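Local atomic coordinates of packaging protein UL32 (Human herpesvirus 8 type M, PDB entry 6XF9), a protein that is required for herpesviral genome packaging, forms a pentameric zinc-binding ring, and probably acts in bringing new capsids to nuclear replication compartments. Residues P37-I42 / P277-P282; M69-D74 / C100-L105; M93-D98 / L129-Q134. All coordinates share one frame; numbering follows the deposited sequence.

Contact 1. Residues P37-I42 / P277-P282; sequences PIMTQI and PCLMHP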
# COMPACT_ATOMS: atom_id res chain seq x y z
N PRO D 37 -28.65 -31.24 17.54
CA PRO D 37 -27.59 -32.25 17.61
C PRO D 37 -27.03 -32.66 16.26
O PRO D 37 -25.84 -33.01 16.18
CB PRO D 37 -28.28 -33.42 18.32
CG PRO D 37 -29.73 -33.17 18.16
CD PRO D 37 -29.90 -31.69 18.15
N ILE D 38 -27.82 -32.63 15.19
CA ILE D 38 -27.28 -32.94 13.87
C ILE D 38 -26.32 -31.85 13.41
O ILE D 38 -25.18 -32.13 13.01
CB ILE D 38 -28.43 -33.17 12.86
CG1 ILE D 38 -29.08 -34.52 13.15
CG2 ILE D 38 -27.93 -33.06 11.41
CD1 ILE D 38 -30.32 -34.80 12.34
N MET D 39 -26.75 -30.59 13.45
CA MET D 39 -25.85 -29.52 13.04
C MET D 39 -24.61 -29.44 13.93
O MET D 39 -23.53 -29.08 13.46
CB MET D 39 -26.59 -28.18 13.07
CG MET D 39 -27.81 -28.14 12.17
SD MET D 39 -27.38 -28.37 10.44
CE MET D 39 -26.59 -26.78 10.12
N THR D 40 -24.75 -29.77 15.22
CA THR D 40 -23.60 -29.69 16.12
C THR D 40 -22.55 -30.73 15.76
O THR D 40 -21.34 -30.49 15.88
CB THR D 40 -24.04 -29.87 17.58
OG1 THR D 40 -25.07 -28.92 17.90
CG2 THR D 40 -22.85 -29.61 18.50
N GLN D 41 -23.00 -31.91 15.33
CA GLN D 41 -22.08 -32.98 14.97
C GLN D 41 -21.41 -32.73 13.62
O GLN D 41 -20.20 -32.93 13.48
CB GLN D 41 -22.81 -34.33 14.94
CG GLN D 41 -21.89 -35.53 14.99
CD GLN D 41 -22.61 -36.84 14.66
OE1 GLN D 41 -23.56 -37.22 15.34
NE2 GLN D 41 -22.14 -37.53 13.62
N ILE D 42 -22.18 -32.29 12.62
CA ILE D 42 -21.57 -31.97 11.33
C ILE D 42 -20.53 -30.87 11.52
O ILE D 42 -19.42 -30.95 10.99
CB ILE D 42 -22.66 -31.55 10.32
CG1 ILE D 42 -23.55 -32.74 9.98
CG2 ILE D 42 -22.02 -30.99 9.06
CD1 ILE D 42 -24.70 -32.38 9.07
N PRO D 277 -31.75 -33.53 0.97
CA PRO D 277 -30.68 -34.06 1.82
C PRO D 277 -29.36 -33.39 1.46
O PRO D 277 -28.35 -34.05 1.20
CB PRO D 277 -30.69 -35.55 1.49
CG PRO D 277 -31.17 -35.61 0.07
CD PRO D 277 -32.04 -34.40 -0.18
N CYS D 278 -29.37 -32.05 1.43
CA CYS D 278 -28.25 -31.27 0.92
C CYS D 278 -27.02 -31.36 1.80
O CYS D 278 -25.94 -30.96 1.35
CB CYS D 278 -28.67 -29.80 0.76
SG CYS D 278 -29.23 -29.00 2.28
N LEU D 279 -27.14 -31.88 3.02
CA LEU D 279 -25.97 -32.09 3.87
C LEU D 279 -25.15 -33.28 3.42
O LEU D 279 -24.22 -33.67 4.14
CB LEU D 279 -26.38 -32.24 5.33
CG LEU D 279 -27.05 -31.00 5.92
CD1 LEU D 279 -27.51 -31.24 7.36
CD2 LEU D 279 -26.09 -29.82 5.87
N MET D 280 -25.51 -33.90 2.29
CA MET D 280 -24.69 -34.90 1.63
C MET D 280 -24.02 -34.39 0.36
O MET D 280 -23.30 -35.16 -0.29
CB MET D 280 -25.53 -36.13 1.28
CG MET D 280 -25.86 -37.00 2.45
SD MET D 280 -27.13 -38.16 1.96
CE MET D 280 -26.20 -39.35 1.01
N HIS D 281 -24.21 -33.15 0.01
CA HIS D 281 -23.73 -32.42 -1.15
C HIS D 281 -22.59 -31.51 -0.72
O HIS D 281 -22.52 -31.10 0.44
CB HIS D 281 -24.87 -31.58 -1.74
CG HIS D 281 -24.58 -31.08 -3.11
ND1 HIS D 281 -23.79 -29.98 -3.36
CD2 HIS D 281 -25.00 -31.52 -4.32
CE1 HIS D 281 -23.70 -29.79 -4.66
NE2 HIS D 281 -24.43 -30.71 -5.27
N PRO D 282 -21.64 -31.17 -1.61
CA PRO D 282 -20.50 -30.33 -1.19
C PRO D 282 -20.87 -28.94 -0.65
O PRO D 282 -20.11 -28.40 0.17
CB PRO D 282 -19.65 -30.24 -2.46
CG PRO D 282 -20.45 -30.97 -3.57
CD PRO D 282 -21.33 -31.91 -2.84
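Ile42 and Leu279 meet through their terminal methyls, and the evidence for tight packing is the 3.5 Å between Ile42 CD1 and Leu279 CD1, shorter than a usual van der Waals separation. The two side chains cross obliquely, and the same Ile42 methyl also lies 4.1 Å from Leu279 CB, so the methyl sits against the CB-CG-CD1 side of the leucine. In Ile42, CG1 sits anti to the carbonyl carbon (chi1 -67°) and the chain then extends (chi2 176°), which carries CD1 off the helix to meet the leucine. Leu279 CD1 is the shared target of the helix: Met39 SD approaches it to 4.2 Å, and Ile38 CG2 lies at 4.5 Å, the edge of contact.

The arrangement joins the first turns of helix 37-45 to a 3-10 turn, 278-280, in the loop that follows strand 271-272. That strand pairs antiparallel with strand 26-27, whose Leu26 touches both Met39 and Leu279, while Leu163 of helix 145-164 packs on Met39, Ile42 and Leu279.

Polar bonding stays within each segment or goes to other partners. Ile42 N bonds to Ile38 O at 3.0 Å in the helix, Met280 N bonds to Pro277 O at 3.0 Å in the turn, and Leu279 bonds through its backbone to Ser24. On another side of the helix, the Gln41 amide bonds to Gly120 N and Arg121 O.

Contact 2. Residues M69-D74 / C100-L105; sequences MGFFED and CEIMHL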
# COMPACT_ATOMS: atom_id res chain seq x y z
N MET D 69 -10.63 -61.85 4.51
CA MET D 69 -9.59 -61.83 3.49
C MET D 69 -10.01 -61.09 2.24
O MET D 69 -9.22 -60.90 1.32
CB MET D 69 -9.17 -63.26 3.13
CG MET D 69 -8.67 -64.08 4.32
SD MET D 69 -7.23 -63.34 5.11
CE MET D 69 -6.06 -63.35 3.76
N GLY D 70 -11.27 -60.67 2.20
CA GLY D 70 -11.78 -60.00 1.04
C GLY D 70 -12.38 -58.69 1.41
O GLY D 70 -12.93 -58.07 0.55
N PHE D 71 -12.39 -58.34 2.68
CA PHE D 71 -12.86 -57.07 3.12
C PHE D 71 -11.92 -56.06 2.61
O PHE D 71 -12.31 -55.04 2.13
CB PHE D 71 -12.80 -56.97 4.61
CG PHE D 71 -13.03 -55.60 5.14
CD1 PHE D 71 -14.25 -55.01 5.04
CD2 PHE D 71 -12.03 -54.92 5.75
CE1 PHE D 71 -14.46 -53.76 5.54
CE2 PHE D 71 -12.23 -53.68 6.26
CZ PHE D 71 -13.45 -53.10 6.15
N PHE D 72 -10.64 -56.35 2.67
CA PHE D 72 -9.73 -55.31 2.23
C PHE D 72 -9.85 -55.07 0.74
O PHE D 72 -9.56 -53.97 0.26
CB PHE D 72 -8.30 -55.72 2.55
CG PHE D 72 -8.01 -55.84 4.00
CD1 PHE D 72 -7.75 -54.72 4.77
CD2 PHE D 72 -7.99 -57.10 4.62
CE1 PHE D 72 -7.45 -54.84 6.12
CE2 PHE D 72 -7.70 -57.22 5.98
CZ PHE D 72 -7.43 -56.09 6.73
N GLU D 73 -10.25 -56.09 -0.02
CA GLU D 73 -10.43 -55.93 -1.45
C GLU D 73 -11.78 -55.33 -1.80
O GLU D 73 -11.90 -54.66 -2.83
CB GLU D 73 -10.29 -57.26 -2.18
CG GLU D 73 -8.91 -57.86 -2.16
CD GLU D 73 -8.89 -59.23 -2.83
OE1 GLU D 73 -7.81 -59.62 -3.36
OE2 GLU D 73 -9.97 -59.89 -2.88
N ASP D 74 -12.82 -55.56 -0.99
CA ASP D 74 -14.08 -54.93 -1.34
C ASP D 74 -14.07 -53.46 -0.96
O ASP D 74 -14.61 -52.62 -1.69
CB ASP D 74 -15.27 -55.64 -0.68
CG ASP D 74 -15.49 -57.04 -1.22
OD1 ASP D 74 -15.53 -57.23 -2.46
OD2 ASP D 74 -15.66 -57.95 -0.38
N CYS D 100 -22.59 -49.81 3.60
CA CYS D 100 -23.49 -50.79 4.20
C CYS D 100 -23.20 -52.20 3.72
O CYS D 100 -22.92 -53.11 4.51
CB CYS D 100 -24.95 -50.46 3.88
SG CYS D 100 -25.76 -49.47 5.07
N GLU D 101 -23.26 -52.39 2.40
CA GLU D 101 -23.10 -53.72 1.85
C GLU D 101 -21.80 -54.35 2.31
O GLU D 101 -21.78 -55.50 2.74
CB GLU D 101 -23.18 -53.62 0.33
CG GLU D 101 -22.98 -54.89 -0.43
CD GLU D 101 -24.14 -55.84 -0.35
OE1 GLU D 101 -25.21 -55.48 0.20
OE2 GLU D 101 -23.99 -56.95 -0.90
N ILE D 102 -20.70 -53.58 2.28
CA ILE D 102 -19.42 -54.13 2.71
C ILE D 102 -19.49 -54.55 4.17
O ILE D 102 -18.83 -55.51 4.58
CB ILE D 102 -18.29 -53.12 2.45
CG1 ILE D 102 -18.00 -53.03 0.96
CG2 ILE D 102 -17.01 -53.50 3.19
CD1 ILE D 102 -17.18 -51.84 0.61
N MET D 103 -20.30 -53.86 4.98
CA MET D 103 -20.38 -54.17 6.41
C MET D 103 -21.22 -55.41 6.69
O MET D 103 -20.91 -56.18 7.60
CB MET D 103 -20.98 -52.99 7.18
CG MET D 103 -20.13 -51.75 7.23
SD MET D 103 -18.76 -51.95 8.36
CE MET D 103 -19.57 -51.90 9.95
N HIS D 104 -22.29 -55.61 5.92
CA HIS D 104 -23.12 -56.81 6.05
C HIS D 104 -22.42 -58.06 5.53
O HIS D 104 -22.69 -59.16 6.03
CB HIS D 104 -24.44 -56.57 5.34
CG HIS D 104 -25.33 -55.65 6.10
ND1 HIS D 104 -26.09 -54.67 5.49
CD2 HIS D 104 -25.55 -55.52 7.43
CE1 HIS D 104 -26.77 -54.00 6.41
NE2 HIS D 104 -26.46 -54.49 7.60
N LEU D 105 -21.55 -57.93 4.53
CA LEU D 105 -20.81 -59.08 4.02
C LEU D 105 -19.75 -59.55 5.00
O LEU D 105 -19.58 -60.75 5.22
CB LEU D 105 -20.16 -58.77 2.68
CG LEU D 105 -20.87 -58.89 1.34
CD1 LEU D 105 -22.22 -58.25 1.35
CD2 LEU D 105 -19.99 -58.19 0.34
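Asp74 and Ile102 mark the closest backbone approach, with 6.7 Å between Asp74 CA and Ile102 CA. On one side, Gly70 is the N-cap of helix 71-83, and Asp74 N closes the first turn by bonding to Gly70 O at 2.9 Å. On the other, 100-105 is regular helix near the end of helix 89-106, with Leu105 N bonded to Glu101 O at 3.0 Å. As in a helical hairpin, the start of helix 71-83 packs against the end of helix 89-106, the next helix in the chain.

Ile102 reaches across with both of its branches. CG2, anti to the backbone N, meets the Phe71 ring at CE1 and CD1; the separation from Phe71 CE1 is 3.5 Å, and the methyl approaches the ring obliquely. The Phe71 and Ile102 side chains cross at about a right angle. Phe71 CG is itself anti to its own backbone N (chi1 169°), which swings the ring toward the isoleucine, and Phe107 meets this ring edge-to-face. The other branch of Ile102 runs along Asp74: CG1 lies 4.1 Å from Asp74 CB, and CD1 lies 3.5 Å from Asp74 O. Leu105 CD2 touches Asp74 OD2 more loosely, at 4.4 Å.

Asp74 therefore turns its CB to Ile102, while the charge of its carboxylate is met elsewhere. OD1 forms a salt bridge with Arg398, which also pairs with Glu73, and OD2 makes a weak hydrogen bond to His106. OD2 also lies 2.9 Å from Gly70 O, two acceptors close together without a bond between them; that proximity would be expected to disfavour the charged carboxylate, whereas the arginine would offset it and favour ionisation.

Contact 3. Residues M93-D98 / L129-Q134; sequences MAAAAD and LHFFVQ. With ZN (zinc ion), chain O.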
# COMPACT_ATOMS: atom_id res chain seq x y z
N MET D 93 -24.41 -40.88 -1.70
CA MET D 93 -25.42 -41.92 -1.52
C MET D 93 -24.85 -43.30 -1.87
O MET D 93 -24.97 -44.24 -1.09
CB MET D 93 -26.63 -41.59 -2.40
CG MET D 93 -27.88 -42.45 -2.24
SD MET D 93 -28.60 -42.48 -0.58
CE MET D 93 -30.24 -43.01 -1.03
N ALA D 94 -24.21 -43.41 -3.05
CA ALA D 94 -23.64 -44.68 -3.50
C ALA D 94 -22.55 -45.18 -2.56
O ALA D 94 -22.46 -46.38 -2.28
CB ALA D 94 -23.10 -44.54 -4.91
N ALA D 95 -21.66 -44.29 -2.13
CA ALA D 95 -20.66 -44.71 -1.15
C ALA D 95 -21.31 -45.11 0.17
O ALA D 95 -20.81 -46.00 0.86
CB ALA D 95 -19.64 -43.59 -0.93
N ALA D 96 -22.42 -44.47 0.55
CA ALA D 96 -23.13 -44.91 1.75
C ALA D 96 -23.66 -46.32 1.58
O ALA D 96 -23.37 -47.21 2.39
CB ALA D 96 -24.29 -43.96 2.06
N ALA D 97 -24.41 -46.55 0.49
CA ALA D 97 -24.98 -47.87 0.23
C ALA D 97 -23.90 -48.94 0.17
O ALA D 97 -24.00 -49.96 0.85
CB ALA D 97 -25.78 -47.83 -1.07
N ASP D 98 -22.84 -48.69 -0.60
CA ASP D 98 -21.82 -49.71 -0.75
C ASP D 98 -21.03 -49.91 0.53
O ASP D 98 -20.42 -50.97 0.71
CB ASP D 98 -20.87 -49.36 -1.90
CG ASP D 98 -21.59 -49.10 -3.24
OD1 ASP D 98 -22.75 -49.56 -3.44
OD2 ASP D 98 -20.97 -48.47 -4.12
N LEU D 129 -16.19 -36.19 3.56
CA LEU D 129 -14.82 -35.88 3.98
C LEU D 129 -13.89 -37.06 3.73
O LEU D 129 -12.75 -36.88 3.28
CB LEU D 129 -14.81 -35.46 5.45
CG LEU D 129 -15.25 -34.03 5.80
CD1 LEU D 129 -15.38 -33.83 7.30
CD2 LEU D 129 -14.23 -33.04 5.25
N HIS D 130 -14.35 -38.28 4.04
CA HIS D 130 -13.47 -39.44 3.93
C HIS D 130 -13.26 -39.86 2.48
O HIS D 130 -12.12 -40.09 2.05
CB HIS D 130 -14.02 -40.61 4.75
CG HIS D 130 -13.21 -41.86 4.64
ND1 HIS D 130 -12.05 -42.05 5.34
CD2 HIS D 130 -13.40 -42.98 3.89
CE1 HIS D 130 -11.54 -43.24 5.04
NE2 HIS D 130 -12.34 -43.82 4.15
N PHE D 131 -14.33 -39.95 1.70
CA PHE D 131 -14.22 -40.52 0.37
C PHE D 131 -13.98 -39.50 -0.73
O PHE D 131 -13.50 -39.89 -1.81
CB PHE D 131 -15.48 -41.31 0.04
CG PHE D 131 -15.59 -42.61 0.79
CD1 PHE D 131 -14.77 -43.66 0.49
CD2 PHE D 131 -16.52 -42.77 1.80
CE1 PHE D 131 -14.85 -44.84 1.18
CE2 PHE D 131 -16.61 -43.94 2.49
CZ PHE D 131 -15.77 -44.99 2.18
N PHE D 132 -14.29 -38.22 -0.51
CA PHE D 132 -14.23 -37.27 -1.63
C PHE D 132 -13.42 -36.01 -1.37
O PHE D 132 -12.56 -35.66 -2.18
CB PHE D 132 -15.65 -36.90 -2.04
CG PHE D 132 -16.42 -38.05 -2.58
CD1 PHE D 132 -16.31 -38.40 -3.91
CD2 PHE D 132 -17.22 -38.81 -1.75
CE1 PHE D 132 -17.01 -39.47 -4.44
CE2 PHE D 132 -17.93 -39.89 -2.26
CZ PHE D 132 -17.82 -40.22 -3.61
N VAL D 133 -13.65 -35.32 -0.26
CA VAL D 133 -12.90 -34.10 -0.01
C VAL D 133 -11.46 -34.45 0.35
O VAL D 133 -10.51 -34.05 -0.34
CB VAL D 133 -13.56 -33.25 1.09
CG1 VAL D 133 -12.78 -31.97 1.30
CG2 VAL D 133 -15.00 -32.97 0.76
N GLN D 134 -11.28 -35.24 1.42
CA GLN D 134 -9.93 -35.50 1.91
C GLN D 134 -9.28 -36.74 1.31
O GLN D 134 -8.04 -36.81 1.27
CB GLN D 134 -9.93 -35.64 3.44
CG GLN D 134 -10.76 -34.60 4.21
CD GLN D 134 -10.16 -33.20 4.22
OE1 GLN D 134 -9.39 -32.82 3.33
NE2 GLN D 134 -10.54 -32.41 5.22
ZN ZN O . -11.09 -40.97 6.80
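The rings of Phe131 and Phe132 both meet Ala95, whose CB is the only atom of 93-98 within 4.5 Å of 129-134. Against Phe132 the methyl comes in at the edge, near the ring plane, with Ala95 CB 4.3 Å from Phe132 CE2. Against Phe131 its approach is oblique, at 4.2 Å from Phe131 CD2. One face of the Phe131 ring is occupied within its own segment: His130 CD2 stands 3.4 Å above the plane, over the ring centre. Seen from the imidazole, Phe131 CD2 lies at the edge and in its plane, so the histidine turns an edge onto the phenylalanine face.

Ala95 and Phe131 also give the closest backbone approach, 7.8 Å between their CA atoms, and the methyl points at the facing helix. The methyl points into the angle between the two rings. Leu78 and Cys82 of helix 71-83 touch Phe131 as well, and Cys82 also touches Phe132, making a buried three-helix junction. The facing helix widens here into a pi-type turn, in which Gln134 N bonds to Leu129 O at 2.9 Å.

His130 links this packing to the metal. With CG anti to the backbone N (chi1 177°), its ND1 binds the zinc ion at 2.1 Å, and Cys52, Cys55 and Cys136 complete a site of three cysteines and one histidine. NE2 is hydrogen-bonded to Tyr75 OH, so each ring nitrogen has a partner and rotation of the imidazole is fixed. Zinc would be expected to draw electron density from the ring, making the CD2 hydrogen more positive and its placement over the electron-rich face of Phe131 correspondingly favourable.

How the contacts relate
Contacts 2 and 3 share helix 89-106: Ala95 faces the zinc-site helix, and Ile102, farther along, faces the start of helix 71-83. Their centres are 15 Å apart. Helix 71-83 relates them further, because Tyr75, just after Asp74, bonds to the zinc ligand His130. Contact 3 supplies that ligand itself, whereas the Phe71 side chain of contact 2 lies about 12 Å, between nearest atoms, from that same zinc ion. Contact 1 lies away from the metal sites, with its centre 14 Å from that of contact 3 and 26 Å from that of contact 2. It touches contact 3 where Met280 CE packs 3.6 Å from Met93 N, and in sequence its segments bracket both other contacts.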